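Local coordinates for protein lantibiotic dehydratase (Microbispora corallina, PDB 5EHK) that probably dehydrates serine and threonine residues of the NAI-107 precursor peptide, using glutamate delivered by glutamyl-tRNA in the manner of related lantibiotic dehydratases, at residues 241-246 / 251-256; 182-187 / 321-326. All blocks are in the same frame, centred on the assembly; numbering follows the deposited sequence.

Contact 1 (241-246 / 251-256); sequences LGAARR and GRLAQS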
loop_
_atom_site.group_PDB
_atom_site.type_symbol
_atom_site.label_atom_id
_atom_site.label_comp_id
_atom_site.label_asym_id
_atom_site.label_seq_id
_atom_site.Cartn_x
_atom_site.Cartn_y
_atom_site.Cartn_z
ATOM N N LEU A 241 -26.874 1.689 35.994
ATOM C CA LEU A 241 -26.037 2.448 35.073
ATOM C C LEU A 241 -26.640 3.806 34.696
ATOM O O LEU A 241 -25.926 4.790 34.601
ATOM C CB LEU A 241 -25.725 1.626 33.827
ATOM C CG LEU A 241 -24.823 0.418 34.083
ATOM C CD1 LEU A 241 -24.529 -0.349 32.782
ATOM C CD2 LEU A 241 -23.547 0.818 34.795
ATOM N N GLY A 242 -27.950 3.872 34.506
ATOM C CA GLY A 242 -28.577 5.129 34.134
ATOM C C GLY A 242 -28.598 6.139 35.262
ATOM O O GLY A 242 -28.409 7.330 35.050
ATOM N N ALA A 243 -28.842 5.672 36.477
ATOM C CA ALA A 243 -28.875 6.572 37.626
ATOM C C ALA A 243 -27.472 7.051 37.995
ATOM O O ALA A 243 -27.291 8.130 38.568
ATOM C CB ALA A 243 -29.518 5.883 38.798
ATOM N N ALA A 244 -26.481 6.237 37.651
ATOM C CA ALA A 244 -25.085 6.567 37.923
ATOM C C ALA A 244 -24.383 7.171 36.693
ATOM O O ALA A 244 -23.160 7.011 36.517
ATOM C CB ALA A 244 -24.345 5.319 38.403
ATOM N N ARG A 245 -25.155 7.866 35.851
ATOM C CA ARG A 245 -24.596 8.527 34.674
ATOM C C ARG A 245 -23.668 9.650 35.119
ATOM O O ARG A 245 -22.522 9.734 34.686
ATOM C CB ARG A 245 -25.685 9.054 33.732
ATOM C CG ARG A 245 -25.096 9.811 32.557
ATOM C CD ARG A 245 -26.114 10.533 31.685
ATOM N NE ARG A 245 -25.426 11.518 30.845
ATOM C CZ ARG A 245 -25.184 12.781 31.203
ATOM N NH1 ARG A 245 -25.599 13.232 32.383
ATOM N NH2 ARG A 245 -24.536 13.602 30.377
ATOM N N ARG A 246 -24.165 10.510 35.991
ATOM C CA ARG A 246 -23.284 11.434 36.682
ATOM C C ARG A 246 -22.927 10.847 38.055
ATOM O O ARG A 246 -23.625 9.963 38.544
ATOM C CB ARG A 246 -23.916 12.820 36.784
ATOM C CG ARG A 246 -24.084 13.492 35.425
ATOM C CD ARG A 246 -24.761 14.845 35.582
ATOM N NE ARG A 246 -23.889 15.798 36.276
ATOM C CZ ARG A 246 -24.238 17.039 36.609
ATOM N NH1 ARG A 246 -25.450 17.497 36.320
ATOM N NH2 ARG A 246 -23.369 17.823 37.237
ATOM N N GLY A 251 -24.777 4.877 48.354
ATOM C CA GLY A 251 -25.804 4.461 49.294
ATOM C C GLY A 251 -27.195 4.859 48.838
ATOM O O GLY A 251 -28.047 3.994 48.686
ATOM N N ARG A 252 -27.406 6.148 48.572
ATOM C CA ARG A 252 -28.689 6.638 48.066
ATOM C C ARG A 252 -29.073 5.903 46.776
ATOM O O ARG A 252 -30.252 5.631 46.530
ATOM C CB ARG A 252 -28.634 8.153 47.812
ATOM C CG ARG A 252 -28.315 8.989 49.050
ATOM C CD ARG A 252 -28.138 10.484 48.772
ATOM N NE ARG A 252 -28.012 11.232 50.030
ATOM C CZ ARG A 252 -28.076 12.561 50.144
ATOM N NH1 ARG A 252 -28.266 13.321 49.070
ATOM N NH2 ARG A 252 -27.955 13.138 51.340
ATOM N N LEU A 253 -28.072 5.561 45.971
ATOM C CA LEU A 253 -28.299 4.823 44.734
ATOM C C LEU A 253 -28.828 3.422 45.020
ATOM O O LEU A 253 -29.818 2.989 44.428
ATOM C CB LEU A 253 -27.013 4.737 43.905
ATOM C CG LEU A 253 -27.129 3.892 42.631
ATOM C CD1 LEU A 253 -27.870 4.638 41.574
ATOM C CD2 LEU A 253 -25.759 3.481 42.099
ATOM N N ALA A 254 -28.154 2.717 45.923
ATOM C CA ALA A 254 -28.500 1.333 46.236
ATOM C C ALA A 254 -29.890 1.207 46.855
ATOM O O ALA A 254 -30.555 0.173 46.696
ATOM C CB ALA A 254 -27.451 0.707 47.143
ATOM N N GLN A 255 -30.323 2.258 47.550
ATOM C CA GLN A 255 -31.640 2.266 48.189
ATOM C C GLN A 255 -32.771 2.498 47.189
ATOM O O GLN A 255 -33.812 1.844 47.266
ATOM C CB GLN A 255 -31.705 3.298 49.324
ATOM C CG GLN A 255 -31.596 2.689 50.728
ATOM C CD GLN A 255 -30.995 3.661 51.741
ATOM O OE1 GLN A 255 -30.976 4.876 51.521
ATOM N NE2 GLN A 255 -30.486 3.124 52.847
ATOM N N SER A 256 -32.566 3.415 46.252
ATOM C CA SER A 256 -33.580 3.674 45.242
ATOM C C SER A 256 -33.841 2.451 44.362
ATOM O O SER A 256 -35.001 2.095 44.118
ATOM C CB SER A 256 -33.202 4.881 44.413
ATOM O OG SER A 256 -33.247 6.026 45.237
#
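Leu253 meets Ala243 and Ala244 with one methyl for each, so a single forked side chain accounts for the whole contact. The CD1 methyl of Leu253 lies 3.5 Å from CB of Ala243, while its CD2 methyl stands further back, 4.4 Å from CB of Ala244. The nearest CA atoms, those of Ala243 and Leu253, are 7.3 Å apart, and the CB atoms of both residues point across this gap. With chi1 at 176°, CG of Leu253 extends opposite its backbone nitrogen, and chi2 of 76° spreads the two branches over consecutive residues of 241-246. The alanines serve the fork differently: Ala243 ends helix 235-243 and faces helix 250-260 directly, whereas Ala244, with its psi at 30°, has already left helical geometry and offers its methyl from the flank.

Outside the pair, Leu253 also touches Leu272 of helix 267-278, against which Ala254 packs too, and the backbone of Ala244 is hydrogen-bonded to Ala198 of strand 195-198. The succession of helix 235-243, short strand 248-249, and helices 250-260 and 267-278 is consistent with the winged-helix-like leader-peptide recognition element known in this enzyme family. Here the contact closes the first helix of that series on the second.

Chemically the join is apolar throughout. Only 97 Å² is buried, both sides summed, and Ala243 remains exposed. Dispersion, the burial of Leu253 and Ala244 and partial cover of the Ala243 methyl are the contributions this interface can make; it touches the two helical regions at one point, and directional bonding is left to partners such as Ala198, and to Asp609, which forms a salt bridge with Arg245.

Contact 2 (182-187 / 321-326); sequences HRLERD and AALVAA
The guanidinium of Arg183 is the flat group here, and one of its faces is covered by Leu323: the CD2 methyl of Leu323 sits over the group's centre, 3.3 Å above the plane, while CD1 of the same leucine comes equally near to NH1 of Arg183, also at 3.3 Å. A bend at chi3 (57°) lays the guanidinium over the leucine. CB of Arg183, which points toward 321-326, is itself 3.6 Å from CD2 of Leu323.

CB of Leu323 points toward 182-187, and chi1 of -179° sets CG opposite the backbone nitrogen, which brings both methyls against Arg183. CD2 of the neighbouring Leu184 approaches CD2 of Leu323 at 4.1 Å and CG2 of Val324 at 4.3 Å. Asp187 is the N-cap of helix 188-191: its OD2 accepts from Leu190 N, the capping bond, while OD1 bonds to Ser317 N and Ser320 OG at the start of helix 318-339.

This is structural packing of helix 174-185 on helix 318-339, far apart in sequence, with helix 294-306 against Leu184 and helix 346-359 against Leu323. The interface passes from buried Leu184, Leu323 and Val324 to the exposed, charged Arg183. Methyls cover one guanidinium face, removing apolar surface from water, while NH1 still makes a weak hydrogen bond to Val359 O.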
loop_
_atom_site.group_PDB
_atom_site.type_symbol
_atom_site.label_atom_id
_atom_site.label_comp_id
_atom_site.label_asym_id
_atom_site.label_seq_id
_atom_site.Cartn_x
_atom_site.Cartn_y
_atom_site.Cartn_z
ATOM N N HIS A 182 -8.767 -1.099 45.531
ATOM C CA HIS A 182 -9.574 -2.281 45.232
ATOM C C HIS A 182 -10.094 -2.938 46.507
ATOM O O HIS A 182 -11.262 -3.319 46.584
ATOM C CB HIS A 182 -8.737 -3.297 44.460
ATOM C CG HIS A 182 -8.393 -2.867 43.071
ATOM N ND1 HIS A 182 -7.489 -3.546 42.286
ATOM C CD2 HIS A 182 -8.831 -1.821 42.329
ATOM C CE1 HIS A 182 -7.383 -2.941 41.115
ATOM N NE2 HIS A 182 -8.182 -1.888 41.119
ATOM N N ARG A 183 -9.227 -3.046 47.514
ATOM C CA ARG A 183 -9.583 -3.693 48.773
ATOM C C ARG A 183 -10.592 -2.842 49.500
ATOM O O ARG A 183 -11.501 -3.366 50.137
ATOM C CB ARG A 183 -8.349 -3.909 49.646
ATOM C CG ARG A 183 -7.458 -5.078 49.213
ATOM C CD ARG A 183 -6.079 -5.002 49.862
ATOM N NE ARG A 183 -6.130 -4.971 51.323
ATOM C CZ ARG A 183 -5.116 -4.589 52.098
ATOM N NH1 ARG A 183 -3.978 -4.177 51.553
ATOM N NH2 ARG A 183 -5.248 -4.592 53.417
ATOM N N LEU A 184 -10.451 -1.529 49.383
ATOM C CA LEU A 184 -11.448 -0.623 49.922
ATOM C C LEU A 184 -12.783 -0.723 49.145
ATOM O O LEU A 184 -13.856 -0.522 49.726
ATOM C CB LEU A 184 -10.912 0.810 49.891
ATOM C CG LEU A 184 -9.832 1.197 50.910
ATOM C CD1 LEU A 184 -9.687 2.706 51.001
ATOM C CD2 LEU A 184 -10.135 0.621 52.269
ATOM N N GLU A 185 -12.719 -1.083 47.856
ATOM C CA GLU A 185 -13.909 -1.124 46.982
ATOM C C GLU A 185 -14.798 -2.347 47.250
ATOM O O GLU A 185 -15.979 -2.365 46.896
ATOM C CB GLU A 185 -13.524 -1.041 45.485
ATOM C CG GLU A 185 -13.255 0.399 44.956
ATOM C CD GLU A 185 -12.699 0.461 43.511
ATOM O OE1 GLU A 185 -12.164 -0.555 43.001
ATOM O OE2 GLU A 185 -12.793 1.546 42.888
ATOM N N ARG A 186 -14.221 -3.364 47.879
ATOM C CA ARG A 186 -14.961 -4.566 48.253
ATOM C C ARG A 186 -15.729 -4.358 49.568
ATOM O O ARG A 186 -16.654 -5.098 49.888
ATOM C CB ARG A 186 -14.008 -5.754 48.351
ATOM C CG ARG A 186 -13.338 -6.118 47.040
ATOM C CD ARG A 186 -12.303 -7.213 47.248
ATOM N NE ARG A 186 -12.819 -8.306 48.079
ATOM C CZ ARG A 186 -12.167 -9.439 48.339
ATOM N NH1 ARG A 186 -10.957 -9.653 47.826
ATOM N NH2 ARG A 186 -12.727 -10.357 49.120
ATOM N N ASP A 187 -15.333 -3.353 50.332
ATOM C CA ASP A 187 -16.033 -3.008 51.563
ATOM C C ASP A 187 -17.383 -2.354 51.250
ATOM O O ASP A 187 -17.447 -1.152 50.952
ATOM C CB ASP A 187 -15.144 -2.086 52.400
ATOM C CG ASP A 187 -15.753 -1.714 53.745
ATOM O OD1 ASP A 187 -15.063 -1.927 54.769
ATOM O OD2 ASP A 187 -16.888 -1.183 53.783
ATOM N N ALA A 321 -10.305 -0.114 57.998
ATOM C CA ALA A 321 -9.673 0.988 58.733
ATOM C C ALA A 321 -8.252 0.608 59.149
ATOM O O ALA A 321 -7.443 1.476 59.472
ATOM C CB ALA A 321 -10.515 1.411 59.953
ATOM N N ALA A 322 -7.954 -0.691 59.130
ATOM C CA ALA A 322 -6.593 -1.164 59.347
ATOM C C ALA A 322 -5.758 -0.766 58.135
ATOM O O ALA A 322 -4.692 -0.159 58.272
ATOM C CB ALA A 322 -6.569 -2.668 59.544
ATOM N N LEU A 323 -6.274 -1.093 56.947
ATOM C CA LEU A 323 -5.665 -0.718 55.670
ATOM C C LEU A 323 -5.562 0.788 55.560
ATOM O O LEU A 323 -4.568 1.307 55.046
ATOM C CB LEU A 323 -6.511 -1.220 54.499
ATOM C CG LEU A 323 -6.003 -0.942 53.077
ATOM C CD1 LEU A 323 -4.520 -1.243 52.947
ATOM C CD2 LEU A 323 -6.791 -1.722 52.045
ATOM N N VAL A 324 -6.595 1.486 56.028
ATOM C CA VAL A 324 -6.598 2.941 55.982
ATOM C C VAL A 324 -5.445 3.507 56.791
ATOM O O VAL A 324 -4.685 4.338 56.301
ATOM C CB VAL A 324 -7.950 3.532 56.443
ATOM C CG1 VAL A 324 -7.823 5.009 56.785
ATOM C CG2 VAL A 324 -8.996 3.345 55.357
ATOM N N ALA A 325 -5.282 3.020 58.013
ATOM C CA ALA A 325 -4.201 3.501 58.863
ATOM C C ALA A 325 -2.840 3.184 58.233
ATOM O O ALA A 325 -1.976 4.052 58.170
ATOM C CB ALA A 325 -4.323 2.927 60.273
ATOM N N ALA A 326 -2.670 1.960 57.739
ATOM C CA ALA A 326 -1.455 1.564 57.019
ATOM C C ALA A 326 -1.103 2.462 55.806
ATOM O O ALA A 326 0.062 2.566 55.406
ATOM C CB ALA A 326 -1.578 0.107 56.577
#

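How the contacts relate
Both contacts lie in the N-terminal dehydratase region, and the segments of contact 1 fall inside the long chain loop closed by contact 2. Contact 2 pairs two helices; contact 1 sets a helix end and the residue after it against a helix. They share no helix: their centres are 23 Å apart and their nearest atoms about 10 Å, without touching. Contact 1 spans four residues that include the short strand 248-249, whereas contact 2 joins segments separated by 133 residues and buries more than twice the area, 219 Å² against 97 Å². Each mixes buried residues with one exposed member, a small methyl in contact 1 and a charged, flat group in contact 2.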